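Local coordinates for protein nitroalkane oxidase (Podospora anserina, PDB 3MKH) that oxidises primary and secondary nitroalkanes to aldehydes or ketones with FAD and molecular oxygen, releasing nitrite and hydrogen peroxide, at residues A[135-140]-A[165-170]; A[42-47]-A[177-182]; A[325-330]-A[356-361]; A[156-161]-A[247-252]. One frame throughout, in Å; residues are numbered along the deposited sequence.

How the contacts relate
Contacts 1 and 3 are buried, contact 2 is partly buried, and contact 4 lies at the surface. Contacts 1 and 4 belong to the same beta sheet: strand 161-168 runs between strands 154-158 and 242-251, and Asn165 OD1 of contact 1 probably accepts from Asn247 N of contact 4 at 2.6 Å. Contact 1 is polar and holds the flavin. Contact 4 is polar too, but water and long charge pairs do the joining. Contact 2 packs aromatic rings between an N-terminal helix and the loop between strands 161-168 and 184-191. Contact 3, on the opposite side of the chain's centre from the other three, joins two helices mainly through apolar side chains.

Contact 1: A[135-140]-A[165-170]; sequences SEPGGV and NGEKMW. With FAD (flavin-adenine dinucleotide), chain E.
Ser135 and Met169 join the loop 135-140 to the end of strand 161-168 through one backbone hydrogen bond, from Met169 N to Ser135 O at 3.0 Å, fairly straight at 164° although the donor stands above the carbonyl plane. Lys168 CD comes within 3.2 Å of Ser135 O.

Charge makes the second link. The chain of Lys168 bends at chi2 (-67°), passes Ser135 O and brings NZ to Glu136 OE2 at 2.9 Å in a salt bridge, which meets the carboxylate on its anti side. The ammonium group also donates to Val188 O and Phe134 O, while Gln152 N and Thr153 OG1 bind the two carboxylate oxygens, so both buried charges are satisfied.

Apolar packing is lighter. Pro137 lays CD against Met169 CB at 4.1 Å and crosses Glu167 at about a right angle; the carboxylate of Glu167 is held by Arg244 and His242. Glu136 to Gly139 form a type I turn, and Pro137 O accepts from Arg301 of the second subunit.

The cofactor adds polar contacts of its own where Ser135 and Trp170 line the flavin pocket beside the beta sheet of this acyl-CoA dehydrogenase relative. Ser135 N donates to FAD O2 at 2.8 Å, and Ser135 OG donates to FAD N1 at 2.9 Å while accepting from O4' of the ribityl chain. Trp170 CB packs on FAD C1' and N10. Hydrogen bonds to O2 and N1 would probably favour negative charge at that end of the reduced flavin, and the salt bridge behind them probably helps to hold the loop that supplies both donors.

Contact 2: A[42-47]-A[177-182]; sequences LRFQST and WDFKGC
Phe44 turns its CG anti to the backbone N (chi1 162°), and Trp177 sets its own beside the backbone N (chi1 -63°), which brings the two rings together. Their planes lie only 17° apart, but the rings barely overlap, with centroids separated by 4.8 Å. Trp177 CE3 sits over one face of Phe44, 3.5 Å from CZ, and the rim of the indole meets Phe44 O in its plane.

Phe179 completes an aromatic cluster. It slides past Phe44 obliquely, CE1 to Phe44 CD2 at 3.8 Å, and Gln45 crosses the same outer end of its ring at a slant, CG 3.8 Å from Phe179 CZ. Thr47 OG1 reaches the indole edge at Trp177 CZ3; this hydroxyl donates to Phe44 O at 2.6 Å, on a lone pair.

Two further rings join the cluster: Tyr51 meets Trp177 and His229 meets Phe179, each edge-to-face. The Asx turn of Asp178 OD1 with Lys180 N shapes the loop, while bonds from Trp177 NE1 to Ser127 O and from Asp178 to Arg213 tie it to other parts of the fold. Dispersion between rings thus packs helix 41-45 of the N-terminal domain on the loop between strands 161-168 and 184-191, near FAD-binding Thr172.

Contact 3: A[325-330]-A[356-361]; sequences EAARAL and KVFCSE
Ala326, Ala327 and Leu330 pack on Phe358 and Cys359 where two long helices of the acyl-CoA dehydrogenase C-terminal helical domain lie side by side. Helices 311-340 and 345-374 follow each other in the chain and run nearly antiparallel here, at 152° with segment axes 9.5 Å apart. Small residues on the first helix leave room for a phenyl ring from the second.

Ala326 comes first. Its CB is 4.0 Å from Phe358 CZ, at the far end of the ring. Ala327 is one residue on, at the level where the two backbones come closest, with its CA 5.4 Å from that of Cys359. Phe358 sets its CG anti to the backbone N (chi1 177°), which sends the ring across to the first helix; Ala327 CB then lies at the ring edge, in its plane, 3.9 Å from CE1. Arg328 points away from the second helix, into a salt bridge with Glu325 on its own helix and another with Glu83. Ala329 faces Ala329 of the third subunit, so the reverse side of this helix takes part in a subunit interface.

Leu330 returns to the contact one turn after Ala326. Its CD2 branch packs against the root of Phe358, 3.7 Å from CB, and the two side chains cross at a slant. The ring is thereby met by alanines at its outer end and by leucine at its base; Gln323 of the third subunit packs on it as well. Beside it, Cys359 SG lies 3.5 Å from Ala327 CB and 3.4 Å from Ala327 O.

Contact 4: A[156-161]-A[247-252]; sequences RLEGDE and NVRVPT. With SO4 (sulfate ion), chain G.
Glu161 and Arg249 bring a beta hairpin against the end of strand 242-251. The hairpin joins strands 154-158 and 161-168 through a type II' turn from Glu158 to Glu161, at the rim of the sheet. The closer part of the contact lies at Glu161, whose CA approaches Val250 O at 3.3 Å in a CA-H...O contact. Its carboxylate is carried over Arg249 by a chi1 of 41°, with CG between the backbone N and the carbonyl carbon. Glu161 OE2 comes within 3.0 Å of Arg249 CD, pressing on the arginine's aliphatic part. From Glu161 OE2 to Arg249 NE the salt bridge is long, 3.7 Å, with the two flat groups turned 33° apart.

On the looser side, water does the joining. Glu158 OE1 stops 4.5 Å from Arg249 NE, near the guanidinium plane. Water 1 donates to Glu158 OE1 at 2.7 Å and, over a longer distance, to Glu161 OE2; it sits unusually close to Arg249 NE, so that link is doubtful in detail. Water 2 makes a second, weaker route from Arg249 NH2 to Glu158. The arginine's positive charge lies near both carboxylates and probably offsets their repulsion. Arg156 NH2 makes a weak hydrogen bond to a sulfate, probably from the crystallisation liquor, that Arg190 also binds.

At the opposite end, water 3 donates to Asp160 O at 2.7 Å while accepting from Thr252 N at 2.9 Å.

Contact 1: A[135-140]-A[165-170]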
# COMPACT_ATOMS: atom_id res chain seq x y z
N SER A 135 -0.86 -30.80 7.03
CA SER A 135 -1.60 -29.88 7.89
C SER A 135 -2.53 -30.55 8.90
O SER A 135 -3.01 -31.66 8.68
CB SER A 135 -2.38 -28.87 7.05
OG SER A 135 -1.50 -28.10 6.25
N GLU A 136 -2.78 -29.83 9.99
CA GLU A 136 -3.51 -30.35 11.15
C GLU A 136 -4.46 -29.27 11.69
O GLU A 136 -4.19 -28.08 11.55
CB GLU A 136 -2.53 -30.79 12.25
CG GLU A 136 -1.66 -31.97 11.84
CD GLU A 136 -0.74 -32.49 12.95
OE1 GLU A 136 -0.51 -31.79 13.96
OE2 GLU A 136 -0.23 -33.61 12.77
N PRO A 137 -5.58 -29.69 12.31
CA PRO A 137 -6.59 -28.74 12.78
C PRO A 137 -6.03 -27.65 13.71
O PRO A 137 -6.45 -26.49 13.64
CB PRO A 137 -7.58 -29.60 13.57
CG PRO A 137 -7.19 -31.00 13.35
CD PRO A 137 -5.85 -31.08 12.73
N GLY A 138 -5.10 -28.04 14.58
CA GLY A 138 -4.52 -27.11 15.54
C GLY A 138 -3.44 -26.19 14.99
O GLY A 138 -2.90 -25.35 15.72
N GLY A 139 -3.10 -26.36 13.71
CA GLY A 139 -2.05 -25.56 13.09
C GLY A 139 -0.72 -26.30 12.97
O GLY A 139 -0.46 -27.26 13.71
N VAL A 140 0.13 -25.87 12.04
CA VAL A 140 1.44 -26.51 11.89
C VAL A 140 2.61 -25.54 11.66
O VAL A 140 3.73 -25.99 11.42
CB VAL A 140 1.43 -27.56 10.77
CG1 VAL A 140 0.56 -28.76 11.16
CG2 VAL A 140 0.94 -26.93 9.47
N ASN A 165 -1.29 -42.59 14.35
CA ASN A 165 -2.47 -42.00 14.95
C ASN A 165 -2.43 -40.48 14.84
O ASN A 165 -1.40 -39.84 15.11
CB ASN A 165 -2.58 -42.37 16.44
CG ASN A 165 -2.99 -43.81 16.65
OD1 ASN A 165 -4.14 -44.17 16.43
ND2 ASN A 165 -2.05 -44.64 17.10
N GLY A 166 -3.55 -39.88 14.45
CA GLY A 166 -3.63 -38.44 14.46
C GLY A 166 -4.72 -37.89 13.57
O GLY A 166 -5.28 -38.61 12.74
N GLU A 167 -5.01 -36.61 13.76
CA GLU A 167 -5.96 -35.90 12.93
C GLU A 167 -5.24 -34.95 11.99
O GLU A 167 -4.27 -34.29 12.36
CB GLU A 167 -6.96 -35.14 13.81
CG GLU A 167 -7.79 -36.07 14.64
CD GLU A 167 -8.83 -35.37 15.49
OE1 GLU A 167 -8.94 -34.12 15.45
OE2 GLU A 167 -9.54 -36.10 16.21
N LYS A 168 -5.74 -34.88 10.77
CA LYS A 168 -5.17 -34.00 9.77
C LYS A 168 -6.30 -33.16 9.21
O LYS A 168 -7.46 -33.56 9.29
CB LYS A 168 -4.53 -34.84 8.65
CG LYS A 168 -3.28 -35.61 9.10
CD LYS A 168 -2.13 -34.64 9.43
CE LYS A 168 -0.77 -35.37 9.59
NZ LYS A 168 0.27 -34.36 10.02
N MET A 169 -5.98 -32.01 8.65
CA MET A 169 -7.01 -31.16 8.06
C MET A 169 -6.38 -30.38 6.93
O MET A 169 -5.17 -30.11 6.98
CB MET A 169 -7.57 -30.21 9.13
CG MET A 169 -8.76 -29.35 8.67
SD MET A 169 -9.43 -28.41 10.07
CE MET A 169 -10.63 -27.35 9.25
N TRP A 170 -7.17 -30.08 5.91
CA TRP A 170 -6.78 -29.27 4.75
C TRP A 170 -5.96 -30.04 3.70
O TRP A 170 -5.59 -29.47 2.68
CB TRP A 170 -6.00 -28.02 5.17
CG TRP A 170 -6.75 -27.05 6.08
CD1 TRP A 170 -6.50 -26.80 7.40
CD2 TRP A 170 -7.84 -26.19 5.71
NE1 TRP A 170 -7.38 -25.87 7.89
CE2 TRP A 170 -8.21 -25.47 6.87
CE3 TRP A 170 -8.56 -25.98 4.53
CZ2 TRP A 170 -9.25 -24.54 6.87
CZ3 TRP A 170 -9.60 -25.05 4.54
CH2 TRP A 170 -9.93 -24.35 5.70
PA FAD E . -1.05 -22.07 10.87
O1A FAD E . -0.27 -22.90 11.79
O2A FAD E . -2.48 -22.35 10.69
O5B FAD E . -0.88 -20.53 11.32
C5B FAD E . -1.97 -19.61 11.24
C4B FAD E . -1.53 -18.15 11.41
O4B FAD E . -1.00 -17.98 12.74
C3B FAD E . -0.39 -17.78 10.47
O3B FAD E . -0.92 -17.27 9.24
C2B FAD E . 0.31 -16.67 11.22
O2B FAD E . -0.32 -15.42 10.96
C1B FAD E . 0.12 -17.05 12.69
N9A FAD E . 1.36 -17.72 13.17
C8A FAD E . 1.45 -18.97 13.61
N7A FAD E . 2.71 -19.23 13.95
C5A FAD E . 3.42 -18.13 13.73
C6A FAD E . 4.76 -17.81 13.89
N6A FAD E . 5.62 -18.70 14.37
N1A FAD E . 5.17 -16.58 13.57
C2A FAD E . 4.32 -15.68 13.09
N3A FAD E . 3.04 -15.96 12.92
C4A FAD E . 2.56 -17.17 13.23
N1 FAD E . -2.21 -28.87 3.58
C2 FAD E . -1.56 -30.07 3.32
O2 FAD E . -0.94 -30.63 4.21
N3 FAD E . -1.60 -30.62 2.04
C4 FAD E . -2.31 -29.99 1.02
O4 FAD E . -2.34 -30.49 -0.10
C4X FAD E . -2.96 -28.79 1.29
N5 FAD E . -3.67 -28.13 0.28
C5X FAD E . -4.59 -27.14 0.65
C6 FAD E . -5.56 -26.69 -0.26
C7 FAD E . -6.47 -25.71 0.12
C7M FAD E . -7.53 -25.22 -0.86
C8 FAD E . -6.41 -25.18 1.40
C8M FAD E . -7.40 -24.10 1.83
C9 FAD E . -5.44 -25.62 2.30
C9A FAD E . -4.54 -26.60 1.92
N10 FAD E . -3.57 -27.05 2.82
C10 FAD E . -2.91 -28.24 2.56
C1' FAD E . -3.23 -26.26 4.03
C2' FAD E . -2.17 -25.21 3.72
O2' FAD E . -0.96 -25.84 3.31
C3' FAD E . -1.89 -24.26 4.90
O3' FAD E . -1.06 -23.21 4.44
C4' FAD E . -1.19 -24.94 6.09
O4' FAD E . -2.13 -25.65 6.88
C5' FAD E . -0.49 -23.90 6.96
O5' FAD E . -1.40 -22.88 7.38
P FAD E . -0.87 -21.53 8.05
O1P FAD E . 0.27 -21.05 7.27
O2P FAD E . -2.01 -20.64 8.27
O3P FAD E . -0.30 -22.09 9.45

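Contact 2: A[42-47]-A[177-182]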
# COMPACT_ATOMS: atom_id res chain seq x y z
N LEU A 42 -20.30 -33.29 -2.98
CA LEU A 42 -20.58 -33.87 -4.30
C LEU A 42 -19.93 -33.08 -5.44
O LEU A 42 -19.78 -33.61 -6.56
CB LEU A 42 -22.10 -33.95 -4.55
CG LEU A 42 -22.90 -35.23 -4.23
CD1 LEU A 42 -22.40 -35.92 -2.97
CD2 LEU A 42 -24.38 -34.89 -4.10
N ARG A 43 -19.57 -31.82 -5.19
CA ARG A 43 -18.87 -31.06 -6.22
C ARG A 43 -17.54 -31.74 -6.53
O ARG A 43 -17.23 -32.01 -7.70
CB ARG A 43 -18.64 -29.61 -5.79
CG ARG A 43 -19.89 -28.77 -5.84
CD ARG A 43 -19.63 -27.27 -5.81
NE ARG A 43 -20.86 -26.56 -6.17
CZ ARG A 43 -20.92 -25.29 -6.54
NH1 ARG A 43 -19.83 -24.53 -6.59
NH2 ARG A 43 -22.10 -24.77 -6.86
N PHE A 44 -16.76 -32.01 -5.49
CA PHE A 44 -15.51 -32.75 -5.63
C PHE A 44 -15.76 -34.10 -6.33
O PHE A 44 -15.14 -34.40 -7.35
CB PHE A 44 -14.91 -32.99 -4.25
CG PHE A 44 -13.88 -34.07 -4.21
CD1 PHE A 44 -12.62 -33.87 -4.77
CD2 PHE A 44 -14.15 -35.27 -3.58
CE1 PHE A 44 -11.66 -34.86 -4.71
CE2 PHE A 44 -13.20 -36.27 -3.52
CZ PHE A 44 -11.95 -36.06 -4.09
N GLN A 45 -16.67 -34.90 -5.80
CA GLN A 45 -16.91 -36.22 -6.35
C GLN A 45 -17.27 -36.16 -7.84
O GLN A 45 -16.79 -36.98 -8.62
CB GLN A 45 -17.99 -36.98 -5.56
CG GLN A 45 -17.58 -37.33 -4.14
CD GLN A 45 -18.57 -38.27 -3.46
OE1 GLN A 45 -18.20 -39.32 -2.92
NE2 GLN A 45 -19.84 -37.90 -3.49
N SER A 46 -18.06 -35.16 -8.22
CA SER A 46 -18.51 -35.02 -9.60
C SER A 46 -17.36 -34.74 -10.58
O SER A 46 -17.56 -34.83 -11.78
CB SER A 46 -19.57 -33.91 -9.73
OG SER A 46 -18.97 -32.62 -9.73
N THR A 47 -16.19 -34.38 -10.08
CA THR A 47 -15.06 -34.12 -10.98
C THR A 47 -14.23 -35.37 -11.32
O THR A 47 -13.24 -35.28 -12.03
CB THR A 47 -14.11 -33.03 -10.44
OG1 THR A 47 -13.54 -33.46 -9.20
CG2 THR A 47 -14.87 -31.73 -10.21
N TRP A 177 -11.96 -40.37 -3.57
CA TRP A 177 -13.23 -40.07 -4.23
C TRP A 177 -14.44 -40.46 -3.39
O TRP A 177 -15.49 -39.82 -3.47
CB TRP A 177 -13.32 -40.76 -5.59
CG TRP A 177 -12.28 -40.30 -6.56
CD1 TRP A 177 -11.26 -41.05 -7.07
CD2 TRP A 177 -12.16 -38.99 -7.14
NE1 TRP A 177 -10.51 -40.29 -7.94
CE2 TRP A 177 -11.03 -39.02 -7.99
CE3 TRP A 177 -12.89 -37.80 -7.02
CZ2 TRP A 177 -10.61 -37.91 -8.72
CZ3 TRP A 177 -12.47 -36.69 -7.75
CH2 TRP A 177 -11.35 -36.76 -8.59
N ASP A 178 -14.29 -41.52 -2.59
CA ASP A 178 -15.40 -42.07 -1.82
C ASP A 178 -15.27 -41.75 -0.33
O ASP A 178 -16.02 -42.27 0.50
CB ASP A 178 -15.56 -43.58 -2.07
CG ASP A 178 -14.41 -44.40 -1.50
OD1 ASP A 178 -13.45 -43.82 -0.94
OD2 ASP A 178 -14.48 -45.64 -1.63
N PHE A 179 -14.28 -40.92 0.01
CA PHE A 179 -14.09 -40.45 1.37
C PHE A 179 -13.61 -41.53 2.34
O PHE A 179 -13.68 -41.35 3.55
CB PHE A 179 -15.36 -39.76 1.87
CG PHE A 179 -15.77 -38.60 1.01
CD1 PHE A 179 -14.82 -37.66 0.61
CD2 PHE A 179 -17.07 -38.45 0.57
CE1 PHE A 179 -15.18 -36.60 -0.20
CE2 PHE A 179 -17.44 -37.38 -0.23
CZ PHE A 179 -16.48 -36.46 -0.61
N LYS A 180 -13.11 -42.63 1.83
CA LYS A 180 -12.58 -43.67 2.71
C LYS A 180 -11.06 -43.81 2.57
O LYS A 180 -10.48 -44.81 3.00
CB LYS A 180 -13.29 -45.00 2.46
CG LYS A 180 -14.77 -44.97 2.86
CD LYS A 180 -15.40 -46.36 2.68
CE LYS A 180 -16.91 -46.32 2.92
NZ LYS A 180 -17.27 -45.61 4.18
N GLY A 181 -10.43 -42.80 1.98
CA GLY A 181 -8.98 -42.76 1.88
C GLY A 181 -8.46 -42.79 0.45
O GLY A 181 -8.90 -43.60 -0.38
N CYS A 182 -7.53 -41.90 0.15
CA CYS A 182 -7.02 -41.83 -1.22
C CYS A 182 -6.06 -42.99 -1.51
O CYS A 182 -5.71 -43.76 -0.62
CB CYS A 182 -6.36 -40.47 -1.46
SG CYS A 182 -4.75 -40.27 -0.62

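Contact 3: A[325-330]-A[356-361]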
# COMPACT_ATOMS: atom_id res chain seq x y z
N GLU A 325 2.91 -8.70 -15.01
CA GLU A 325 4.16 -8.90 -15.74
C GLU A 325 5.33 -9.12 -14.77
O GLU A 325 6.13 -10.03 -14.96
CB GLU A 325 4.43 -7.75 -16.73
CG GLU A 325 3.34 -7.60 -17.81
CD GLU A 325 3.27 -8.82 -18.74
OE1 GLU A 325 4.07 -9.75 -18.58
OE2 GLU A 325 2.43 -8.83 -19.66
N ALA A 326 5.40 -8.33 -13.70
CA ALA A 326 6.40 -8.58 -12.66
C ALA A 326 6.26 -9.96 -12.04
O ALA A 326 7.26 -10.66 -11.81
CB ALA A 326 6.31 -7.52 -11.57
N ALA A 327 5.02 -10.35 -11.72
CA ALA A 327 4.74 -11.65 -11.12
C ALA A 327 5.23 -12.82 -11.98
O ALA A 327 5.87 -13.76 -11.47
CB ALA A 327 3.22 -11.80 -10.81
N ARG A 328 4.91 -12.79 -13.27
CA ARG A 328 5.32 -13.88 -14.17
C ARG A 328 6.85 -13.92 -14.31
O ARG A 328 7.44 -14.99 -14.26
CB ARG A 328 4.68 -13.80 -15.57
CG ARG A 328 4.92 -15.07 -16.38
CD ARG A 328 4.43 -14.97 -17.82
NE ARG A 328 2.98 -14.84 -17.89
CZ ARG A 328 2.35 -13.71 -18.20
NH1 ARG A 328 3.04 -12.60 -18.49
NH2 ARG A 328 1.02 -13.69 -18.23
N ALA A 329 7.46 -12.76 -14.48
CA ALA A 329 8.91 -12.64 -14.61
C ALA A 329 9.60 -13.25 -13.39
O ALA A 329 10.55 -14.03 -13.53
CB ALA A 329 9.30 -11.16 -14.79
N LEU A 330 9.12 -12.88 -12.20
CA LEU A 330 9.66 -13.41 -10.94
C LEU A 330 9.43 -14.92 -10.83
O LEU A 330 10.33 -15.66 -10.46
CB LEU A 330 9.05 -12.68 -9.73
CG LEU A 330 9.53 -13.25 -8.38
CD1 LEU A 330 11.04 -13.20 -8.31
CD2 LEU A 330 8.93 -12.51 -7.19
N LYS A 356 6.31 -17.09 -4.41
CA LYS A 356 5.09 -17.46 -3.68
C LYS A 356 4.52 -16.24 -2.96
O LYS A 356 3.35 -15.92 -3.10
CB LYS A 356 5.38 -18.60 -2.69
CG LYS A 356 4.15 -19.39 -2.23
CD LYS A 356 3.29 -18.66 -1.19
CE LYS A 356 2.39 -19.66 -0.42
NZ LYS A 356 1.49 -18.98 0.59
N VAL A 357 5.35 -15.56 -2.18
CA VAL A 357 4.86 -14.43 -1.41
C VAL A 357 4.43 -13.27 -2.30
O VAL A 357 3.38 -12.68 -2.09
CB VAL A 357 5.91 -13.95 -0.38
CG1 VAL A 357 5.43 -12.67 0.31
CG2 VAL A 357 6.19 -15.05 0.63
N PHE A 358 5.24 -12.93 -3.30
CA PHE A 358 4.92 -11.77 -4.14
C PHE A 358 3.62 -11.97 -4.93
O PHE A 358 2.76 -11.10 -4.95
CB PHE A 358 6.07 -11.47 -5.13
CG PHE A 358 5.78 -10.32 -6.08
CD1 PHE A 358 5.15 -10.54 -7.29
CD2 PHE A 358 6.11 -9.02 -5.73
CE1 PHE A 358 4.88 -9.48 -8.17
CE2 PHE A 358 5.85 -7.97 -6.59
CZ PHE A 358 5.23 -8.19 -7.82
N CYS A 359 3.53 -13.11 -5.61
CA CYS A 359 2.45 -13.37 -6.55
C CYS A 359 1.13 -13.66 -5.83
O CYS A 359 0.08 -13.25 -6.31
CB CYS A 359 2.81 -14.55 -7.47
SG CYS A 359 4.29 -14.25 -8.53
N SER A 360 1.19 -14.35 -4.70
CA SER A 360 -0.05 -14.65 -3.97
C SER A 360 -0.69 -13.34 -3.53
O SER A 360 -1.90 -13.15 -3.67
CB SER A 360 0.20 -15.56 -2.76
OG SER A 360 1.06 -14.93 -1.82
N GLU A 361 0.11 -12.41 -3.02
CA GLU A 361 -0.44 -11.17 -2.49
C GLU A 361 -0.82 -10.22 -3.62
O GLU A 361 -1.83 -9.51 -3.54
CB GLU A 361 0.54 -10.54 -1.48
CG GLU A 361 0.57 -11.37 -0.19
CD GLU A 361 1.57 -10.88 0.85
OE1 GLU A 361 2.09 -9.75 0.73
OE2 GLU A 361 1.81 -11.65 1.81

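Contact 4: A[156-161]-A[247-252]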
# COMPACT_ATOMS: atom_id res chain seq x y z
N ARG A 156 4.61 -44.79 15.85
CA ARG A 156 5.41 -45.59 16.78
C ARG A 156 5.69 -46.95 16.17
O ARG A 156 4.78 -47.60 15.64
CB ARG A 156 4.65 -45.79 18.09
CG ARG A 156 4.41 -44.53 18.89
CD ARG A 156 3.38 -44.78 19.99
NE ARG A 156 3.01 -43.54 20.69
CZ ARG A 156 2.12 -42.66 20.24
NH1 ARG A 156 1.49 -42.87 19.09
NH2 ARG A 156 1.85 -41.57 20.94
N LEU A 157 6.95 -47.40 16.24
CA LEU A 157 7.30 -48.72 15.75
C LEU A 157 6.91 -49.76 16.81
O LEU A 157 7.38 -49.70 17.94
CB LEU A 157 8.80 -48.80 15.45
CG LEU A 157 9.39 -50.11 14.93
CD1 LEU A 157 8.77 -50.51 13.61
CD2 LEU A 157 10.90 -49.97 14.77
N GLU A 158 6.02 -50.67 16.44
CA GLU A 158 5.61 -51.76 17.32
C GLU A 158 5.94 -53.05 16.60
O GLU A 158 5.21 -53.47 15.70
CB GLU A 158 4.11 -51.69 17.63
CG GLU A 158 3.68 -50.32 18.13
CD GLU A 158 2.33 -50.32 18.83
OE1 GLU A 158 1.50 -51.21 18.55
OE2 GLU A 158 2.11 -49.40 19.65
N GLY A 159 7.06 -53.67 16.97
CA GLY A 159 7.51 -54.85 16.28
C GLY A 159 8.01 -54.48 14.89
O GLY A 159 8.92 -53.66 14.74
N ASP A 160 7.42 -55.10 13.87
CA ASP A 160 7.81 -54.81 12.50
C ASP A 160 6.76 -53.97 11.75
O ASP A 160 6.71 -53.97 10.52
CB ASP A 160 8.12 -56.10 11.73
CG ASP A 160 6.91 -56.99 11.56
OD1 ASP A 160 5.92 -56.81 12.30
OD2 ASP A 160 6.95 -57.88 10.68
N GLU A 161 5.92 -53.26 12.48
CA GLU A 161 5.01 -52.33 11.82
C GLU A 161 5.03 -50.96 12.49
O GLU A 161 5.20 -50.85 13.71
CB GLU A 161 3.60 -52.91 11.70
CG GLU A 161 3.12 -53.68 12.91
CD GLU A 161 1.78 -54.35 12.69
OE1 GLU A 161 1.43 -54.66 11.52
OE2 GLU A 161 1.07 -54.57 13.70
N ASN A 247 -4.95 -45.99 14.76
CA ASN A 247 -4.16 -47.22 14.75
C ASN A 247 -3.95 -47.82 13.37
O ASN A 247 -4.22 -49.00 13.13
CB ASN A 247 -4.74 -48.25 15.72
CG ASN A 247 -4.54 -47.85 17.18
OD1 ASN A 247 -5.41 -48.07 18.02
ND2 ASN A 247 -3.39 -47.24 17.47
N VAL A 248 -3.44 -46.99 12.46
CA VAL A 248 -3.15 -47.42 11.11
C VAL A 248 -1.77 -48.06 11.09
O VAL A 248 -0.76 -47.37 11.25
CB VAL A 248 -3.17 -46.24 10.12
CG1 VAL A 248 -2.72 -46.71 8.73
CG2 VAL A 248 -4.57 -45.62 10.06
N ARG A 249 -1.72 -49.37 10.87
CA ARG A 249 -0.46 -50.09 10.91
C ARG A 249 0.07 -50.36 9.51
O ARG A 249 -0.66 -50.86 8.65
CB ARG A 249 -0.62 -51.40 11.68
CG ARG A 249 -1.11 -51.21 13.10
CD ARG A 249 -1.15 -52.53 13.89
NE ARG A 249 -1.40 -52.30 15.32
CZ ARG A 249 -2.60 -52.06 15.84
NH1 ARG A 249 -3.67 -52.02 15.05
NH2 ARG A 249 -2.74 -51.87 17.15
N VAL A 250 1.34 -50.04 9.29
CA VAL A 250 1.95 -50.29 7.99
C VAL A 250 3.33 -50.93 8.14
O VAL A 250 4.02 -50.73 9.15
CB VAL A 250 2.08 -48.98 7.16
CG1 VAL A 250 0.69 -48.39 6.89
CG2 VAL A 250 2.99 -47.98 7.87
N PRO A 251 3.73 -51.72 7.14
CA PRO A 251 5.04 -52.37 7.18
C PRO A 251 6.15 -51.35 7.00
O PRO A 251 5.90 -50.19 6.63
CB PRO A 251 4.97 -53.37 6.02
CG PRO A 251 3.97 -52.76 5.06
CD PRO A 251 2.95 -52.06 5.94
N THR A 252 7.38 -51.76 7.26
CA THR A 252 8.48 -50.81 7.28
C THR A 252 8.83 -50.30 5.88
O THR A 252 9.40 -49.22 5.74
CB THR A 252 9.73 -51.42 7.96
OG1 THR A 252 10.08 -52.63 7.29
CG2 THR A 252 9.44 -51.71 9.43
S SO4 G . 3.10 -38.62 22.82
O1 SO4 G . 2.14 -38.14 23.81
O2 SO4 G . 2.40 -38.87 21.56
O3 SO4 G . 4.13 -37.60 22.63
O4 SO4 G . 3.69 -39.88 23.29
O HOH W 1 0.75 -52.77 16.42
O HOH W 2 -1.34 -50.28 19.18
O HOH W 3 7.45 -54.54 8.01